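Long-range contacts in BILBO1_N domain-containing protein (Trypanosoma brucei equiperdum, PDB 7A1I), which probably serves as a BILBO1-related component of the trypanosome flagellar pocket collar, this chain being its ubiquitin-like N-terminal domain: residues S7-T12 and N20-F25; N59-F64 and V86-P91. All blocks are in the same frame, centred on the assembly; numbering follows the deposited sequence.

Contact 1: S7-T12 and N20-F25; sequences SICVAT and NLRFLF
S7 faces R22 across the first hairpin of the ubiquitin-like (beta-grasp) fold, where the antiparallel strands 6-14 and 17-25 lie side by side. With its hydroxyl anti to the backbone N (chi1 158°), S7 OG lies 3.2 Å from R22 CD, a van der Waals approach, and sits in the plane of the guanidinium at its edge. A small side chain suits this place because the arginine chain, bent at chi2 and chi3, runs alongside it. L24 CD1 lies over one face of the guanidinium, and the charge of R22 is met by a salt bridge from its NH2 to E105.

I8 pairs with F23 through two backbone hydrogen bonds, I8 N to F23 O at 2.9 Å and F23 N to I8 O at 2.8 Å. Its branched side chain turns to the other side of the sheet, where I8 CG1 meets F25 CE2 at 4.2 Å. C9, back on the face of S7, lays its sulfur against the aliphatic part of the arginine, with C9 SG 3.7 Å from R22 CG; the apolar methylenes of R22 make a fitting neighbour for a thiol.

V10 repeats the double backbone bond with L21, V10 N to L21 O measuring 2.8 Å. Its CG2 reaches the edge of the F23 ring, 4.1 Å from F23 CD1. The buried V10 and L21 touch S39 and F43 of helix 32-50, as apolar core residues should, and the partly exposed F25 touches Y38.

A11 has only a methyl, which leaves room for N20 on the same face. The amide of N20 is gripped from both ends, ND2 donating to P101 O and OD1 accepting from Q85 NE2, and this holds N20 OD1 3.5 Å from A11 CB.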
loop_
_atom_site.group_PDB
_atom_site.type_symbol
_atom_site.label_atom_id
_atom_site.label_comp_id
_atom_site.label_asym_id
_atom_site.label_seq_id
_atom_site.Cartn_x
_atom_site.Cartn_y
_atom_site.Cartn_z
ATOM N N SER A 7 7.718 -3.206 -10.143
ATOM C CA SER A 7 6.386 -3.456 -9.599
ATOM C C SER A 7 6.381 -3.251 -8.084
ATOM O O SER A 7 7.064 -3.976 -7.354
ATOM C CB SER A 7 5.932 -4.872 -9.957
ATOM O OG SER A 7 4.922 -5.328 -9.072
ATOM N N ILE A 8 5.582 -2.300 -7.605
ATOM C CA ILE A 8 5.413 -2.071 -6.173
ATOM C C ILE A 8 3.964 -2.395 -5.812
ATOM O O ILE A 8 3.035 -1.900 -6.461
ATOM C CB ILE A 8 5.740 -0.621 -5.771
ATOM C CG1 ILE A 8 7.106 -0.153 -6.319
ATOM C CG2 ILE A 8 5.658 -0.471 -4.245
ATOM C CD1 ILE A 8 8.304 -0.693 -5.573
ATOM N N CYS A 9 3.769 -3.234 -4.797
ATOM C CA CYS A 9 2.444 -3.478 -4.247
ATOM C C CYS A 9 2.252 -2.655 -2.983
ATOM O O CYS A 9 3.198 -2.436 -2.215
ATOM C CB CYS A 9 2.212 -4.951 -3.925
ATOM S SG CYS A 9 2.194 -6.033 -5.346
ATOM N N VAL A 10 1.023 -2.187 -2.792
ATOM C CA VAL A 10 0.644 -1.306 -1.697
ATOM C C VAL A 10 -0.650 -1.847 -1.113
ATOM O O VAL A 10 -1.619 -2.051 -1.854
ATOM C CB VAL A 10 0.446 0.137 -2.162
ATOM C CG1 VAL A 10 0.125 1.021 -0.979
ATOM C CG2 VAL A 10 1.736 0.633 -2.882
ATOM N N ALA A 11 -0.656 -2.132 0.190
ATOM C CA ALA A 11 -1.855 -2.709 0.809
ATOM C C ALA A 11 -2.298 -1.817 1.962
ATOM O O ALA A 11 -1.542 -0.957 2.432
ATOM C CB ALA A 11 -1.614 -4.148 1.292
ATOM N N THR A 12 -3.564 -1.973 2.346
ATOM C CA THR A 12 -4.145 -1.206 3.449
ATOM C C THR A 12 -5.408 -1.923 3.920
ATOM O O THR A 12 -5.876 -2.866 3.286
ATOM C CB THR A 12 -4.437 0.252 3.037
ATOM O OG1 THR A 12 -4.620 1.086 4.200
ATOM C CG2 THR A 12 -5.645 0.360 2.119
ATOM N N ASN A 20 -4.981 -5.071 -1.560
ATOM C CA ASN A 20 -3.639 -4.964 -2.114
ATOM C C ASN A 20 -3.738 -4.532 -3.575
ATOM O O ASN A 20 -4.532 -5.099 -4.329
ATOM C CB ASN A 20 -2.919 -6.315 -1.987
ATOM C CG ASN A 20 -1.414 -6.198 -2.106
ATOM O OD1 ASN A 20 -0.862 -5.121 -2.004
ATOM N ND2 ASN A 20 -0.750 -7.323 -2.321
ATOM N N LEU A 21 -2.951 -3.514 -3.953
ATOM C CA LEU A 21 -2.878 -2.959 -5.304
ATOM C C LEU A 21 -1.452 -3.020 -5.847
ATOM O O LEU A 21 -0.487 -2.767 -5.121
ATOM C CB LEU A 21 -3.317 -1.486 -5.331
ATOM C CG LEU A 21 -4.689 -1.154 -4.754
ATOM C CD1 LEU A 21 -4.943 0.346 -4.822
ATOM C CD2 LEU A 21 -5.766 -1.918 -5.498
ATOM N N ARG A 22 -1.313 -3.307 -7.138
ATOM C CA ARG A 22 -0.010 -3.330 -7.792
ATOM C C ARG A 22 0.118 -2.125 -8.710
ATOM O O ARG A 22 -0.793 -1.849 -9.502
ATOM C CB ARG A 22 0.186 -4.624 -8.586
ATOM C CG ARG A 22 1.640 -4.947 -8.883
ATOM C CD ARG A 22 2.121 -4.327 -10.172
ATOM N NE ARG A 22 1.375 -4.824 -11.320
ATOM C CZ ARG A 22 1.729 -5.897 -12.016
ATOM N NH1 ARG A 22 2.818 -6.576 -11.676
ATOM N NH2 ARG A 22 1.000 -6.286 -13.054
ATOM N N PHE A 23 1.262 -1.439 -8.633
ATOM C CA PHE A 23 1.604 -0.331 -9.514
ATOM C C PHE A 23 2.880 -0.665 -10.275
ATOM O O PHE A 23 3.840 -1.188 -9.696
ATOM C CB PHE A 23 1.800 0.972 -8.725
ATOM C CG PHE A 23 0.548 1.462 -8.061
ATOM C CD1 PHE A 23 0.342 1.258 -6.703
ATOM C CD2 PHE A 23 -0.427 2.121 -8.797
ATOM C CE1 PHE A 23 -0.827 1.698 -6.092
ATOM C CE2 PHE A 23 -1.602 2.556 -8.198
ATOM C CZ PHE A 23 -1.805 2.352 -6.850
ATOM N N LEU A 24 2.874 -0.381 -11.574
ATOM C CA LEU A 24 4.007 -0.628 -12.460
ATOM C C LEU A 24 4.637 0.702 -12.850
ATOM O O LEU A 24 3.948 1.592 -13.356
ATOM C CB LEU A 24 3.570 -1.386 -13.715
ATOM C CG LEU A 24 3.222 -2.855 -13.511
ATOM C CD1 LEU A 24 2.040 -3.238 -14.389
ATOM C CD2 LEU A 24 4.427 -3.729 -13.813
ATOM N N PHE A 25 5.940 0.833 -12.629
ATOM C CA PHE A 25 6.670 2.046 -12.969
ATOM C C PHE A 25 7.775 1.724 -13.964
ATOM O O PHE A 25 8.118 0.561 -14.197
ATOM C CB PHE A 25 7.272 2.704 -11.722
ATOM C CG PHE A 25 6.260 3.068 -10.690
ATOM C CD1 PHE A 25 5.710 4.343 -10.656
ATOM C CD2 PHE A 25 5.832 2.119 -9.756
ATOM C CE1 PHE A 25 4.758 4.672 -9.702
ATOM C CE2 PHE A 25 4.888 2.441 -8.796
ATOM C CZ PHE A 25 4.346 3.712 -8.765
#

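Contact 2: N59-F64 and V86-P91; sequences NSAVVF and VYLFQP. With NA (sodium ion), chain E; NA (sodium ion), chain F.
V62 and Y87 form the middle of this antiparallel pairing, joined by two nearly straight backbone bonds, V62 N to Y87 O and Y87 N to V62 O, each 2.9 Å. Their side chains lie alongside, pointing the same way; V62 CG2, set between the backbone N and the carbonyl carbon (chi1 -70°), comes 3.7 Å from Y87 CB. The same valine crosses to the next residue on that face and reaches F89 CE2 at 3.9 Å from its CG2. F89 binds S60 through F89 N to S60 O at 2.8 Å, and F89 CD2 lies 3.8 Å from S60 OG. Beyond S60 the strand pair is prolonged by N59 N to F89 O, a longer bond of 3.1 Å.

On the reverse face the side chains are all aliphatic: A61 CB meets L88 CD2 at 3.7 Å, and V63 and V86 cross beside them. V86 and L88 sit under helix 32-50, where beta-branched and leucine side chains fill the core.

The aromatic face is positioned by its own strand and by neighbours. Y87 turns its CD1 edge over one face of F89, while its hydroxyl is hydrogen-bonded to D95 and to K18; W71 of strand 70-73 touches Y87 and V62. Apolar side chains of another protein's chain pack on V62, F64, Y87 and F89, consistent with a binding surface. Sodium ions are bound by Q90 O and F64 O, at the two ends of the pair. Strand 84-89, held between antiparallel 60-65 and parallel 6-14 with helix 32-50 across one face, is characteristic of the beta-grasp fold.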
loop_
_atom_site.group_PDB
_atom_site.type_symbol
_atom_site.label_atom_id
_atom_site.label_comp_id
_atom_site.label_asym_id
_atom_site.label_seq_id
_atom_site.Cartn_x
_atom_site.Cartn_y
_atom_site.Cartn_z
ATOM N N ASN A 59 -1.382 7.892 7.482
ATOM C CA ASN A 59 -0.641 8.563 8.544
ATOM C C ASN A 59 0.655 7.848 8.928
ATOM O O ASN A 59 1.443 8.415 9.697
ATOM C CB ASN A 59 -1.532 8.830 9.785
ATOM C CG ASN A 59 -1.910 7.582 10.558
ATOM O OD1 ASN A 59 -1.907 6.473 10.036
ATOM N ND2 ASN A 59 -2.278 7.778 11.821
ATOM N N SER A 60 0.927 6.668 8.362
ATOM C CA SER A 60 2.196 5.963 8.549
ATOM C C SER A 60 2.365 4.924 7.440
ATOM O O SER A 60 1.383 4.376 6.951
ATOM C CB SER A 60 2.244 5.280 9.925
ATOM O OG SER A 60 3.489 4.634 10.114
ATOM N N ALA A 61 3.609 4.684 7.006
ATOM C CA ALA A 61 3.875 3.696 5.956
ATOM C C ALA A 61 5.025 2.760 6.325
ATOM O O ALA A 61 6.013 3.200 6.918
ATOM C CB ALA A 61 4.182 4.386 4.619
ATOM N N VAL A 62 4.907 1.470 5.965
ATOM C CA VAL A 62 5.990 0.511 6.176
ATOM C C VAL A 62 6.219 -0.290 4.902
ATOM O O VAL A 62 5.353 -0.394 4.034
ATOM C CB VAL A 62 5.731 -0.452 7.365
ATOM C CG1 VAL A 62 5.824 0.289 8.685
ATOM C CG2 VAL A 62 4.380 -1.175 7.203
ATOM N N VAL A 63 7.415 -0.861 4.788
ATOM C CA VAL A 63 7.766 -1.677 3.634
ATOM C C VAL A 63 8.395 -2.963 4.144
ATOM O O VAL A 63 9.165 -2.951 5.113
ATOM C CB VAL A 63 8.689 -0.937 2.640
ATOM C CG1 VAL A 63 10.000 -0.450 3.317
ATOM C CG2 VAL A 63 8.998 -1.818 1.428
ATOM N N PHE A 64 8.031 -4.083 3.525
ATOM C CA PHE A 64 8.524 -5.370 3.993
ATOM C C PHE A 64 9.943 -5.610 3.491
ATOM O O PHE A 64 10.217 -5.490 2.295
ATOM C CB PHE A 64 7.606 -6.511 3.555
ATOM C CG PHE A 64 7.964 -7.835 4.179
ATOM C CD1 PHE A 64 8.510 -8.857 3.419
ATOM C CD2 PHE A 64 7.755 -8.046 5.534
ATOM C CE1 PHE A 64 8.834 -10.079 4.002
ATOM C CE2 PHE A 64 8.087 -9.256 6.128
ATOM C CZ PHE A 64 8.621 -10.275 5.360
ATOM N N VAL A 86 4.373 -2.696 0.225
ATOM C CA VAL A 86 4.147 -1.579 1.129
ATOM C C VAL A 86 2.834 -1.782 1.865
ATOM O O VAL A 86 1.877 -2.366 1.322
ATOM C CB VAL A 86 4.149 -0.257 0.336
ATOM C CG1 VAL A 86 3.689 0.908 1.207
ATOM C CG2 VAL A 86 5.578 0.018 -0.168
ATOM N N TYR A 87 2.784 -1.306 3.113
ATOM C CA TYR A 87 1.547 -1.276 3.886
ATOM C C TYR A 87 1.333 0.132 4.416
ATOM O O TYR A 87 2.242 0.717 5.015
ATOM C CB TYR A 87 1.563 -2.275 5.059
ATOM C CG TYR A 87 0.201 -2.461 5.686
ATOM C CD1 TYR A 87 -0.156 -1.792 6.862
ATOM C CD2 TYR A 87 -0.732 -3.323 5.112
ATOM C CE1 TYR A 87 -1.419 -1.978 7.437
ATOM C CE2 TYR A 87 -1.996 -3.504 5.673
ATOM C CZ TYR A 87 -2.335 -2.830 6.820
ATOM O OH TYR A 87 -3.582 -3.033 7.380
ATOM N N LEU A 88 0.117 0.651 4.227
ATOM C CA LEU A 88 -0.260 1.997 4.643
ATOM C C LEU A 88 -1.190 1.924 5.846
ATOM O O LEU A 88 -2.234 1.253 5.795
ATOM C CB LEU A 88 -0.930 2.762 3.500
ATOM C CG LEU A 88 -0.082 2.851 2.231
ATOM C CD1 LEU A 88 -0.812 3.623 1.125
ATOM C CD2 LEU A 88 1.293 3.476 2.531
ATOM N N PHE A 89 -0.778 2.553 6.942
ATOM C CA PHE A 89 -1.639 2.734 8.098
ATOM C C PHE A 89 -2.511 3.964 7.896
ATOM O O PHE A 89 -2.123 4.919 7.214
ATOM C CB PHE A 89 -0.809 2.867 9.377
ATOM C CG PHE A 89 -0.067 1.625 9.737
ATOM C CD1 PHE A 89 -0.753 0.510 10.218
ATOM C CD2 PHE A 89 1.317 1.552 9.588
ATOM C CE1 PHE A 89 -0.082 -0.651 10.543
ATOM C CE2 PHE A 89 2.000 0.393 9.927
ATOM C CZ PHE A 89 1.292 -0.718 10.403
ATOM N N GLN A 90 -3.711 3.930 8.478
ATOM C CA GLN A 90 -4.646 5.041 8.394
ATOM C C GLN A 90 -4.981 5.586 9.777
ATOM O O GLN A 90 -4.902 4.864 10.775
ATOM C CB GLN A 90 -5.955 4.619 7.710
ATOM C CG GLN A 90 -5.808 4.011 6.336
ATOM C CD GLN A 90 -7.112 3.375 5.881
ATOM O OE1 GLN A 90 -8.136 4.054 5.790
ATOM N NE2 GLN A 90 -7.088 2.071 5.612
ATOM N N PRO A 91 -5.392 6.845 9.869
ATOM C CA PRO A 91 -5.971 7.338 11.122
ATOM C C PRO A 91 -7.390 6.807 11.303
ATOM O O PRO A 91 -8.039 6.375 10.351
ATOM C CB PRO A 91 -5.968 8.856 10.930
ATOM C CG PRO A 91 -6.128 9.028 9.445
ATOM C CD PRO A 91 -5.357 7.892 8.825
HETATM NA NA NA E . -2.767 4.447 12.794
HETATM NA NA NA F . 12.101 -4.751 0.188
HETATM O O HOH W 1 -0.687 4.840 12.250
#

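Strands 6-14 and 84-89 run parallel as neighbours in one mixed sheet, so contact 1 and contact 2 meet directly: C9 O lies 2.7 Å from V86 N, probably hydrogen-bonded, and V10 CG1 packs 3.5 Å from L88 CD1. Both share a core face under helix 32-50. Contact 1, a local hairpin, is the more buried; its far face includes N20 and R22, which bond to other parts of the chain. Contact 2 joins strands more than twenty residues apart and is only partly buried. Its far face carries Y87 and F89 and meets another protein's chain, and sodium ions bind backbone oxygens at its ends.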